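Local coordinates for protein GCN5-related N-acetyltransferase:Aminotransferase, class-II (Rhodopseudomonas palustris, PDB 2FIW) that binds acetyl coenzyme A and, as a GCN5-related N-acetyltransferase, probably transfers the acetyl group to an amine of an acceptor substrate, at residues A[25-28]-A[29-33]; A[89-92]-A[93-96]; A[122-125]-A[126-129]. One frame throughout, in Å; residues are numbered along the deposited sequence. Where two conformers were deposited one is given.

Contact 1: residues A[25-28]-A[29-33]; sequences FVAS and IEQLT. With ACO (acetyl coenzyme *a), chain C.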
loop_
_atom_site.group_PDB
_atom_site.type_symbol
_atom_site.label_atom_id
_atom_site.label_comp_id
_atom_site.label_asym_id
_atom_site.label_seq_id
_atom_site.Cartn_x
_atom_site.Cartn_y
_atom_site.Cartn_z
ATOM N N PHE A 25 8.148 -3.183 2.757
ATOM C CA PHE A 25 7.299 -2.409 3.646
ATOM C C PHE A 25 8.151 -1.478 4.530
ATOM O O PHE A 25 7.909 -0.263 4.562
ATOM C CB PHE A 25 6.451 -3.400 4.454
ATOM C CG PHE A 25 5.718 -2.812 5.640
ATOM C CD1 PHE A 25 6.272 -2.883 6.926
ATOM C CD2 PHE A 25 4.433 -2.295 5.492
ATOM C CE1 PHE A 25 5.576 -2.385 8.024
ATOM C CE2 PHE A 25 3.731 -1.790 6.565
ATOM C CZ PHE A 25 4.288 -1.836 7.845
ATOM N N VAL A 26 9.158 -2.029 5.210
ATOM C CA VAL A 26 9.998 -1.193 6.063
ATOM C C VAL A 26 10.863 -0.224 5.252
ATOM O O VAL A 26 11.049 0.909 5.686
ATOM C CB VAL A 26 10.846 -1.968 7.152
ATOM C CG1 VAL A 26 10.138 -3.195 7.654
ATOM C CG2 VAL A 26 12.223 -2.290 6.670
ATOM N N ALA A 27 11.377 -0.644 4.088
ATOM C CA ALA A 27 12.223 0.233 3.279
ATOM C C ALA A 27 11.424 1.379 2.673
ATOM O O ALA A 27 11.908 2.501 2.576
ATOM C CB ALA A 27 12.925 -0.551 2.216
ATOM N N SER A 28 10.192 1.086 2.271
ATOM C CA SER A 28 9.251 2.080 1.742
ATOM C C SER A 28 8.931 3.161 2.782
ATOM O O SER A 28 8.908 4.349 2.482
ATOM C CB SER A 28 7.965 1.371 1.323
ATOM O OG SER A 28 7.073 2.253 0.670
ATOM N N ILE A 29 8.674 2.724 4.013
ATOM C CA ILE A 29 8.386 3.616 5.127
ATOM C C ILE A 29 9.604 4.486 5.522
ATOM O O ILE A 29 9.493 5.712 5.609
ATOM C CB ILE A 29 7.841 2.813 6.319
ATOM C CG1 ILE A 29 6.455 2.248 5.961
ATOM C CG2 ILE A 29 7.834 3.656 7.632
ATOM C CD1 ILE A 29 6.009 1.127 6.876
ATOM N N GLU A 30 10.743 3.849 5.770
ATOM C CA GLU A 30 11.963 4.561 6.148
ATOM C C GLU A 30 12.259 5.673 5.153
ATOM O O GLU A 30 12.378 6.853 5.516
ATOM C CB GLU A 30 13.145 3.591 6.202
ATOM C CG GLU A 30 13.083 2.579 7.348
ATOM C CD GLU A 30 14.216 1.568 7.300
ATOM O OE1 GLU A 30 14.820 1.382 6.212
ATOM O OE2 GLU A 30 14.492 0.954 8.355
ATOM N N GLN A 31 12.318 5.284 3.886
ATOM C CA GLN A 31 12.842 6.153 2.827
ATOM C C GLN A 31 11.834 7.091 2.166
ATOM O O GLN A 31 12.247 8.076 1.550
ATOM C CB GLN A 31 13.587 5.330 1.757
ATOM C CG GLN A 31 14.740 4.456 2.322
ATOM C CD GLN A 31 15.542 3.701 1.240
ATOM O OE1 GLN A 31 15.969 4.284 0.224
ATOM N NE2 GLN A 31 15.761 2.391 1.467
ATOM N N LEU A 32 10.528 6.825 2.258
ATOM C CA LEU A 32 9.580 7.643 1.477
ATOM C C LEU A 32 8.654 8.560 2.257
ATOM O O LEU A 32 7.854 9.278 1.662
ATOM C CB LEU A 32 8.774 6.782 0.486
ATOM C CG LEU A 32 9.577 5.931 -0.504
ATOM C CD1 LEU A 32 8.725 4.828 -1.096
ATOM C CD2 LEU A 32 10.226 6.799 -1.607
ATOM N N THR A 33 8.769 8.556 3.579
ATOM C CA THR A 33 7.770 9.223 4.420
ATOM C C THR A 33 8.303 10.390 5.277
ATOM O O THR A 33 7.556 10.931 6.087
ATOM C CB THR A 33 7.045 8.211 5.347
ATOM O OG1 THR A 33 7.972 7.705 6.305
ATOM C CG2 THR A 33 6.470 7.029 4.551
HETATM N N1A ACO C . 7.786 10.277 -15.126
HETATM C C2A ACO C . 7.240 11.131 -14.237
HETATM N N3A ACO C . 6.334 10.716 -13.332
HETATM C C4A ACO C . 5.922 9.411 -13.262
HETATM C C5A ACO C . 6.439 8.473 -14.141
HETATM C C6A ACO C . 7.441 8.960 -15.137
HETATM N N6A ACO C . 7.998 8.113 -16.039
HETATM N N7A ACO C . 5.865 7.283 -13.854
HETATM C C8A ACO C . 5.015 7.480 -12.817
HETATM N N9A ACO C . 5.049 8.775 -12.470
HETATM C C1B ACO C . 4.304 9.470 -11.386
HETATM C C2B ACO C . 2.792 9.365 -11.469
HETATM O O2B ACO C . 2.258 10.343 -12.363
HETATM C C3B ACO C . 2.390 9.634 -10.029
HETATM O O3B ACO C . 2.080 11.013 -9.821
HETATM P P3B ACO C . 1.093 11.509 -8.635
HETATM O O7A ACO C . 1.872 11.421 -7.328
HETATM O O8A ACO C . -0.069 10.543 -8.680
HETATM O O9A ACO C . 0.756 12.920 -9.065
HETATM C C4B ACO C . 3.605 9.235 -9.180
HETATM O O4B ACO C . 4.683 8.996 -10.086
HETATM C C5B ACO C . 3.365 7.969 -8.358
HETATM O O5B ACO C . 2.785 6.981 -9.222
HETATM P P1A ACO C . 3.303 5.460 -9.292
HETATM O O1A ACO C . 4.681 5.420 -9.919
HETATM O O2A ACO C . 2.152 4.693 -9.904
HETATM O O3A ACO C . 3.380 5.101 -7.719
HETATM P P2A ACO C . 4.678 4.529 -6.995
HETATM O O4A ACO C . 5.691 5.639 -6.916
HETATM O O5A ACO C . 5.039 3.234 -7.665
HETATM O O6A ACO C . 4.147 4.188 -5.504
HETATM C CBP ACO C . 3.348 4.822 -3.232
HETATM C CCP ACO C . 3.229 5.000 -4.756
HETATM C CDP ACO C . 2.440 5.855 -2.575
HETATM C CEP ACO C . 2.922 3.417 -2.841
HETATM C CAP ACO C . 4.811 5.003 -2.759
HETATM O OAP ACO C . 5.251 6.366 -2.895
HETATM C C9P ACO C . 5.180 4.471 -1.378
HETATM O O9P ACO C . 5.581 3.212 -1.231
HETATM N N8P ACO C . 5.133 5.242 -0.371
HETATM C C7P ACO C . 5.485 4.984 1.033
HETATM C C6P ACO C . 4.523 4.042 1.759
HETATM C C5P ACO C . 3.154 4.652 1.759
HETATM O O5P ACO C . 2.993 5.841 2.004
HETATM N N4P ACO C . 2.156 3.834 1.467
HETATM C C3P ACO C . 0.758 4.208 1.380
HETATM C C2P ACO C . 0.180 4.132 2.783
HETATM S S1P ACO C . -1.553 4.082 2.522
HETATM C C ACO C . -1.974 2.491 2.785
HETATM O O ACO C . -1.138 1.601 2.674
HETATM C CH3 ACO C . -3.224 2.219 3.125
#

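Contact 2: residues A[89-92]-A[93-96]; sequences YVHP and DYVG. With ACO (acetyl coenzyme *a), chain C.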
loop_
_atom_site.group_PDB
_atom_site.type_symbol
_atom_site.label_atom_id
_atom_site.label_comp_id
_atom_site.label_asym_id
_atom_site.label_seq_id
_atom_site.Cartn_x
_atom_site.Cartn_y
_atom_site.Cartn_z
ATOM N N TYR A 89 2.625 -0.488 -0.831
ATOM C CA TYR A 89 4.035 -0.209 -0.526
ATOM C C TYR A 89 4.911 -0.591 -1.713
ATOM O O TYR A 89 5.002 -1.760 -2.088
ATOM C CB TYR A 89 4.491 -0.927 0.767
ATOM C CG TYR A 89 3.711 -0.478 1.967
ATOM C CD1 TYR A 89 4.124 0.631 2.714
ATOM C CD2 TYR A 89 2.526 -1.126 2.339
ATOM C CE1 TYR A 89 3.380 1.085 3.814
ATOM C CE2 TYR A 89 1.766 -0.688 3.435
ATOM C CZ TYR A 89 2.204 0.418 4.173
ATOM O OH TYR A 89 1.466 0.875 5.256
ATOM N N VAL A 90 5.525 0.410 -2.320
ATOM C CA VAL A 90 6.492 0.215 -3.394
ATOM C C VAL A 90 7.882 0.424 -2.821
ATOM O O VAL A 90 8.084 1.341 -2.033
ATOM C CB VAL A 90 6.231 1.209 -4.560
ATOM C CG1 VAL A 90 7.277 1.029 -5.715
ATOM C CG2 VAL A 90 4.788 1.042 -5.071
ATOM N N HIS A 91 8.836 -0.420 -3.205
ATOM C CA HIS A 91 10.215 -0.278 -2.748
ATOM C C HIS A 91 10.723 1.099 -3.170
ATOM O O HIS A 91 10.379 1.550 -4.268
ATOM C CB HIS A 91 11.101 -1.390 -3.333
ATOM C CG HIS A 91 12.417 -1.537 -2.638
ATOM N ND1 HIS A 91 13.548 -0.844 -3.030
ATOM C CD2 HIS A 91 12.774 -2.256 -1.548
ATOM C CE1 HIS A 91 14.548 -1.147 -2.218
ATOM N NE2 HIS A 91 14.108 -2.007 -1.313
ATOM N N PRO A 92 11.496 1.792 -2.295
ATOM C CA PRO A 92 12.007 3.140 -2.609
ATOM C C PRO A 92 12.861 3.230 -3.887
ATOM O O PRO A 92 12.859 4.248 -4.553
ATOM C CB PRO A 92 12.839 3.506 -1.380
ATOM C CG PRO A 92 13.036 2.270 -0.632
ATOM C CD PRO A 92 11.907 1.365 -0.944
ATOM N N ASP A 93 13.561 2.155 -4.231
ATOM C CA ASP A 93 14.326 2.099 -5.467
ATOM C C ASP A 93 13.483 1.986 -6.743
ATOM O O ASP A 93 14.021 2.131 -7.836
ATOM C CB ASP A 93 15.371 0.981 -5.385
ATOM C CG ASP A 93 16.475 1.302 -4.377
ATOM O OD1 ASP A 93 16.829 2.495 -4.263
ATOM O OD2 ASP A 93 16.976 0.384 -3.691
ATOM N N TYR A 94 12.171 1.774 -6.609
ATOM C CA TYR A 94 11.325 1.548 -7.786
ATOM C C TYR A 94 10.105 2.437 -7.903
ATOM O O TYR A 94 9.178 2.129 -8.672
ATOM C CB TYR A 94 10.924 0.087 -7.874
ATOM C CG TYR A 94 12.121 -0.815 -8.023
ATOM C CD1 TYR A 94 12.631 -1.120 -9.286
ATOM C CD2 TYR A 94 12.756 -1.344 -6.904
ATOM C CE1 TYR A 94 13.733 -1.937 -9.435
ATOM C CE2 TYR A 94 13.875 -2.160 -7.038
ATOM C CZ TYR A 94 14.354 -2.449 -8.308
ATOM O OH TYR A 94 15.444 -3.273 -8.440
ATOM N N VAL A 95 10.103 3.540 -7.158
ATOM C CA VAL A 95 8.982 4.489 -7.165
ATOM C C VAL A 95 9.022 5.321 -8.448
ATOM O O VAL A 95 10.055 5.370 -9.108
ATOM C CB VAL A 95 8.961 5.393 -5.875
ATOM C CG1 VAL A 95 8.660 4.559 -4.662
ATOM C CG2 VAL A 95 10.294 6.131 -5.684
ATOM N N GLY A 96 7.903 5.940 -8.813
ATOM C CA GLY A 96 7.811 6.708 -10.061
ATOM C C GLY A 96 7.851 5.886 -11.356
ATOM O O GLY A 96 8.244 6.389 -12.414
HETATM N N1A ACO C . 7.786 10.277 -15.126
HETATM C C2A ACO C . 7.240 11.131 -14.237
HETATM N N3A ACO C . 6.334 10.716 -13.332
HETATM C C4A ACO C . 5.922 9.411 -13.262
HETATM C C5A ACO C . 6.439 8.473 -14.141
HETATM C C6A ACO C . 7.441 8.960 -15.137
HETATM N N6A ACO C . 7.998 8.113 -16.039
HETATM N N7A ACO C . 5.865 7.283 -13.854
HETATM C C8A ACO C . 5.015 7.480 -12.817
HETATM N N9A ACO C . 5.049 8.775 -12.470
HETATM C C1B ACO C . 4.304 9.470 -11.386
HETATM C C2B ACO C . 2.792 9.365 -11.469
HETATM O O2B ACO C . 2.258 10.343 -12.363
HETATM C C3B ACO C . 2.390 9.634 -10.029
HETATM O O3B ACO C . 2.080 11.013 -9.821
HETATM P P3B ACO C . 1.093 11.509 -8.635
HETATM O O7A ACO C . 1.872 11.421 -7.328
HETATM O O8A ACO C . -0.069 10.543 -8.680
HETATM O O9A ACO C . 0.756 12.920 -9.065
HETATM C C4B ACO C . 3.605 9.235 -9.180
HETATM O O4B ACO C . 4.683 8.996 -10.086
HETATM C C5B ACO C . 3.365 7.969 -8.358
HETATM O O5B ACO C . 2.785 6.981 -9.222
HETATM P P1A ACO C . 3.303 5.460 -9.292
HETATM O O1A ACO C . 4.681 5.420 -9.919
HETATM O O2A ACO C . 2.152 4.693 -9.904
HETATM O O3A ACO C . 3.380 5.101 -7.719
HETATM P P2A ACO C . 4.678 4.529 -6.995
HETATM O O4A ACO C . 5.691 5.639 -6.916
HETATM O O5A ACO C . 5.039 3.234 -7.665
HETATM O O6A ACO C . 4.147 4.188 -5.504
HETATM C CBP ACO C . 3.348 4.822 -3.232
HETATM C CCP ACO C . 3.229 5.000 -4.756
HETATM C CDP ACO C . 2.440 5.855 -2.575
HETATM C CEP ACO C . 2.922 3.417 -2.841
HETATM C CAP ACO C . 4.811 5.003 -2.759
HETATM O OAP ACO C . 5.251 6.366 -2.895
HETATM C C9P ACO C . 5.180 4.471 -1.378
HETATM O O9P ACO C . 5.581 3.212 -1.231
HETATM N N8P ACO C . 5.133 5.242 -0.371
HETATM C C7P ACO C . 5.485 4.984 1.033
HETATM C C6P ACO C . 4.523 4.042 1.759
HETATM C C5P ACO C . 3.154 4.652 1.759
HETATM O O5P ACO C . 2.993 5.841 2.004
HETATM N N4P ACO C . 2.156 3.834 1.467
HETATM C C3P ACO C . 0.758 4.208 1.380
HETATM C C2P ACO C . 0.180 4.132 2.783
HETATM S S1P ACO C . -1.553 4.082 2.522
HETATM C C ACO C . -1.974 2.491 2.785
HETATM O O ACO C . -1.138 1.601 2.674
HETATM C CH3 ACO C . -3.224 2.219 3.125
#

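Contact 3: residues A[122-125]-A[126-129]; sequences DASD and NAAE. With ACO (acetyl coenzyme *a), chain C.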
loop_
_atom_site.group_PDB
_atom_site.type_symbol
_atom_site.label_atom_id
_atom_site.label_comp_id
_atom_site.label_asym_id
_atom_site.label_seq_id
_atom_site.Cartn_x
_atom_site.Cartn_y
_atom_site.Cartn_z
ATOM N N ASP A 122 -7.362 4.488 3.998
ATOM C CA ASP A 122 -6.859 5.443 4.979
ATOM C C ASP A 122 -5.436 5.811 4.557
ATOM O O ASP A 122 -4.467 5.152 4.954
ATOM C CB ASP A 122 -6.857 4.827 6.385
ATOM C CG ASP A 122 -8.257 4.678 6.969
ATOM O OD1 ASP A 122 -9.161 5.456 6.600
ATOM O OD2 ASP A 122 -8.453 3.775 7.814
ATOM N N ALA A 123 -5.326 6.865 3.745
ATOM C CA ALA A 123 -4.079 7.185 3.059
ATOM C C ALA A 123 -3.129 7.927 3.969
ATOM O O ALA A 123 -3.537 8.868 4.636
ATOM C CB ALA A 123 -4.362 8.019 1.805
ATOM N N SER A 124 -1.869 7.501 3.991
ATOM C CA SER A 124 -0.798 8.252 4.641
ATOM C C SER A 124 -0.596 9.598 3.937
ATOM O O SER A 124 -0.935 9.741 2.766
ATOM C CB SER A 124 0.494 7.446 4.630
ATOM O OG SER A 124 0.959 7.244 3.302
ATOM N N ASP A 125 -0.065 10.585 4.658
ATOM C CA ASP A 125 0.010 11.962 4.165
ATOM C C ASP A 125 0.842 12.085 2.900
ATOM O O ASP A 125 0.576 12.936 2.060
ATOM C CB ASP A 125 0.561 12.899 5.249
ATOM C CG ASP A 125 -0.415 13.110 6.424
ATOM O OD1 ASP A 125 -1.525 12.514 6.437
ATOM O OD2 ASP A 125 -0.064 13.886 7.342
ATOM N N ASN A 126 1.842 11.221 2.768
ATOM C CA ASN A 126 2.730 11.200 1.605
ATOM C C ASN A 126 2.104 10.547 0.360
ATOM O O ASN A 126 2.504 10.860 -0.771
ATOM C CB ASN A 126 4.034 10.498 1.964
ATOM C CG ASN A 126 3.803 9.155 2.623
ATOM O OD1 ASN A 126 3.131 9.063 3.656
ATOM N ND2 ASN A 126 4.351 8.103 2.027
ATOM N N ALA A 127 1.128 9.657 0.576
ATOM C CA ALA A 127 0.416 8.985 -0.498
ATOM C C ALA A 127 -0.916 9.672 -0.781
ATOM O O ALA A 127 -1.629 9.311 -1.707
ATOM C CB ALA A 127 0.194 7.535 -0.153
ATOM N N ALA A 128 -1.256 10.673 0.016
ATOM C CA ALA A 128 -2.508 11.402 -0.178
ATOM C C ALA A 128 -2.718 11.922 -1.623
ATOM O O ALA A 128 -3.791 11.753 -2.202
ATOM C CB ALA A 128 -2.599 12.545 0.832
ATOM N N GLU A 129 -1.693 12.560 -2.183
ATOM C CA GLU A 129 -1.764 13.154 -3.527
ATOM C C GLU A 129 -1.889 12.078 -4.608
ATOM O O GLU A 129 -2.747 12.184 -5.485
ATOM C CB GLU A 129 -0.559 14.062 -3.773
ATOM C CG GLU A 129 -0.480 14.699 -5.149
ATOM C CD GLU A 129 -1.459 15.869 -5.362
ATOM O OE1 GLU A 129 -2.696 15.699 -5.163
ATOM O OE2 GLU A 129 -0.976 16.964 -5.771
HETATM N N1A ACO C . 7.786 10.277 -15.126
HETATM C C2A ACO C . 7.240 11.131 -14.237
HETATM N N3A ACO C . 6.334 10.716 -13.332
HETATM C C4A ACO C . 5.922 9.411 -13.262
HETATM C C5A ACO C . 6.439 8.473 -14.141
HETATM C C6A ACO C . 7.441 8.960 -15.137
HETATM N N6A ACO C . 7.998 8.113 -16.039
HETATM N N7A ACO C . 5.865 7.283 -13.854
HETATM C C8A ACO C . 5.015 7.480 -12.817
HETATM N N9A ACO C . 5.049 8.775 -12.470
HETATM C C1B ACO C . 4.304 9.470 -11.386
HETATM C C2B ACO C . 2.792 9.365 -11.469
HETATM O O2B ACO C . 2.258 10.343 -12.363
HETATM C C3B ACO C . 2.390 9.634 -10.029
HETATM O O3B ACO C . 2.080 11.013 -9.821
HETATM P P3B ACO C . 1.093 11.509 -8.635
HETATM O O7A ACO C . 1.872 11.421 -7.328
HETATM O O8A ACO C . -0.069 10.543 -8.680
HETATM O O9A ACO C . 0.756 12.920 -9.065
HETATM C C4B ACO C . 3.605 9.235 -9.180
HETATM O O4B ACO C . 4.683 8.996 -10.086
HETATM C C5B ACO C . 3.365 7.969 -8.358
HETATM O O5B ACO C . 2.785 6.981 -9.222
HETATM P P1A ACO C . 3.303 5.460 -9.292
HETATM O O1A ACO C . 4.681 5.420 -9.919
HETATM O O2A ACO C . 2.152 4.693 -9.904
HETATM O O3A ACO C . 3.380 5.101 -7.719
HETATM P P2A ACO C . 4.678 4.529 -6.995
HETATM O O4A ACO C . 5.691 5.639 -6.916
HETATM O O5A ACO C . 5.039 3.234 -7.665
HETATM O O6A ACO C . 4.147 4.188 -5.504
HETATM C CBP ACO C . 3.348 4.822 -3.232
HETATM C CCP ACO C . 3.229 5.000 -4.756
HETATM C CDP ACO C . 2.440 5.855 -2.575
HETATM C CEP ACO C . 2.922 3.417 -2.841
HETATM C CAP ACO C . 4.811 5.003 -2.759
HETATM O OAP ACO C . 5.251 6.366 -2.895
HETATM C C9P ACO C . 5.180 4.471 -1.378
HETATM O O9P ACO C . 5.581 3.212 -1.231
HETATM N N8P ACO C . 5.133 5.242 -0.371
HETATM C C7P ACO C . 5.485 4.984 1.033
HETATM C C6P ACO C . 4.523 4.042 1.759
HETATM C C5P ACO C . 3.154 4.652 1.759
HETATM O O5P ACO C . 2.993 5.841 2.004
HETATM N N4P ACO C . 2.156 3.834 1.467
HETATM C C3P ACO C . 0.758 4.208 1.380
HETATM C C2P ACO C . 0.180 4.132 2.783
HETATM S S1P ACO C . -1.553 4.082 2.522
HETATM C C ACO C . -1.974 2.491 2.785
HETATM O O ACO C . -1.138 1.601 2.674
HETATM C CH3 ACO C . -3.224 2.219 3.125
HETATM O O HOH W 1 0.389 13.529 -0.757
#

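Contact 1: residues A[25-28]-A[29-33]
CD1 of I29 sits almost over the centre of the F25 ring, one turn earlier on helix 18-32, in a CH-pi contact 3.6 Å from the ring centroid. F25 CG stands anti to the backbone N (chi1 167°), which brings the ring to where I29 CD1 covers one face. This is the tight side: Y89 meets the same ring edge-to-face, F55 packs against it, and W45 touches I29. Were F25 replaced by alanine, I29 CD1 would probably lose the face it rests on, and a gap would be likely to open beside Y89 and F55. The solvent side is looser. There Q31 NE2 comes no nearer than 4.2 Å to A27 CB, and E30 is modelled in two positions. Both sides share the i to i+4 backbone bonds, from I29 N to F25 O through L32 N to S28 O, the last being the poorest in angle (133°), just before T33 leaves the helix. T33 OG1 then donates to I29 O (2.6 Å). On the cofactor side, L32 CD1 approaches O9P of acetyl coenzyme A at 3.5 Å. S28 OG, hydrogen-bonded to V90 O and 2.6 Å from the same O9P, thus sets a polar group at the pantetheine arm, while the F25 and I29 side chains meet through apolar and CH-pi contact alone.

Contact 2: residues A[89-92]-A[93-96]
The H91 imidazole and the D93 carboxylate run alongside each other in one direction, with their planes 45° apart. CG of H91 is anti to the backbone N (chi1 -164°), which leaves ND1 facing the backbone N of D93, from which it accepts a hydrogen bond (3.2 Å). That donor is tilted 29° out of the ring plane. At the ring's edge, CE1 meets D93 OD2 at 3.2 Å, while P92 CD covers part of one ring face. Y94 turns an edge to its neighbour: its CD2 lies 3.9 Å from H91 CB. The backbone closes a tight turn here, with Y94 N donating to H91 O (3.0 Å).

On the inner side V90 and V95 line up through their methyls, CG1 to CG1 at 3.9 Å, and V95 CG2 rests on P92 O. P92 also packs on A27 and Q31 of helix 18-32, and V95 on L32. The cofactor is held by main chain at both ends of the turn: V90 N donates to O9P of the pantetheine (3.0 Å) and G96 N to the pyrophosphate oxygen O4A (2.9 Å). Between them V90 CG2 lies against O6A, the ester oxygen between P2A and the pantetheine, and the Y89 ring lies obliquely against C6P.

Leaving strand 84-90 for the loop before helix 99-112, this segment matches the GNAT pattern in which a strand end binds pantetheine and the following loop binds pyrophosphate. Amide N-H groups provide these two bonds to the cofactor, while ND1 of H91, as acceptor, is spent on the turn itself, which is consistent with a neutral ring protonated on NE2.

Contact 3: residues A[122-125]-A[126-129]
S124 and N126 reach the same cofactor atom, the amide oxygen O5P of the pantetheine arm. ND2 of N126 donates to O5P at 2.6 Å, with a bent N-H...O angle of 131°. S124 OG lies 2.8 Å from O5P and 2.9 Å from N126 OD1, and its single proton may go to either. N126 CG stands between its own backbone N and carbonyl carbon (chi1 50°), which brings OD1 to S124 OG and ND2 to O5P. A127 adds an apolar side to the shell: its CB lies 3.7 Å from C3P of the cofactor and 3.6 Å from S124 OG.

Behind these groups the backbone turns. A127 N makes a weak hydrogen bond to S124 O, and A128 CB rests on D125 O at 3.4 Å. A water accepts from E129 N and donates to D125 O, bridging the start of the helix. D125 forms a salt bridge with R141 and its backbone N binds Y37 OH; N126 packs on T33, D36 and Y37. The turn joins strand 118-123 to helix 128-132, with A123 and A128 both laid on M156 of the adjacent strand 149-159.

How the contacts relate
All three contacts border acetyl coenzyme A, yet each meets it differently. Contact 1 is partly buried and aromatic on its core side, and brings side chains of helix 18-32 to the pantetheine. Contact 2 is the most superficial and relies on backbone amides at the end of strand 84-90 and in the loop after it. Contact 3, partly buried, uses polar side chains after strand 118-123. Those two strands are neighbours in the sheet, but contacts 2 and 3 come no closer than about 7 Å between nearest atoms. Contact 1 touches both of the others, so the helix end links the two strand ends beside the cofactor.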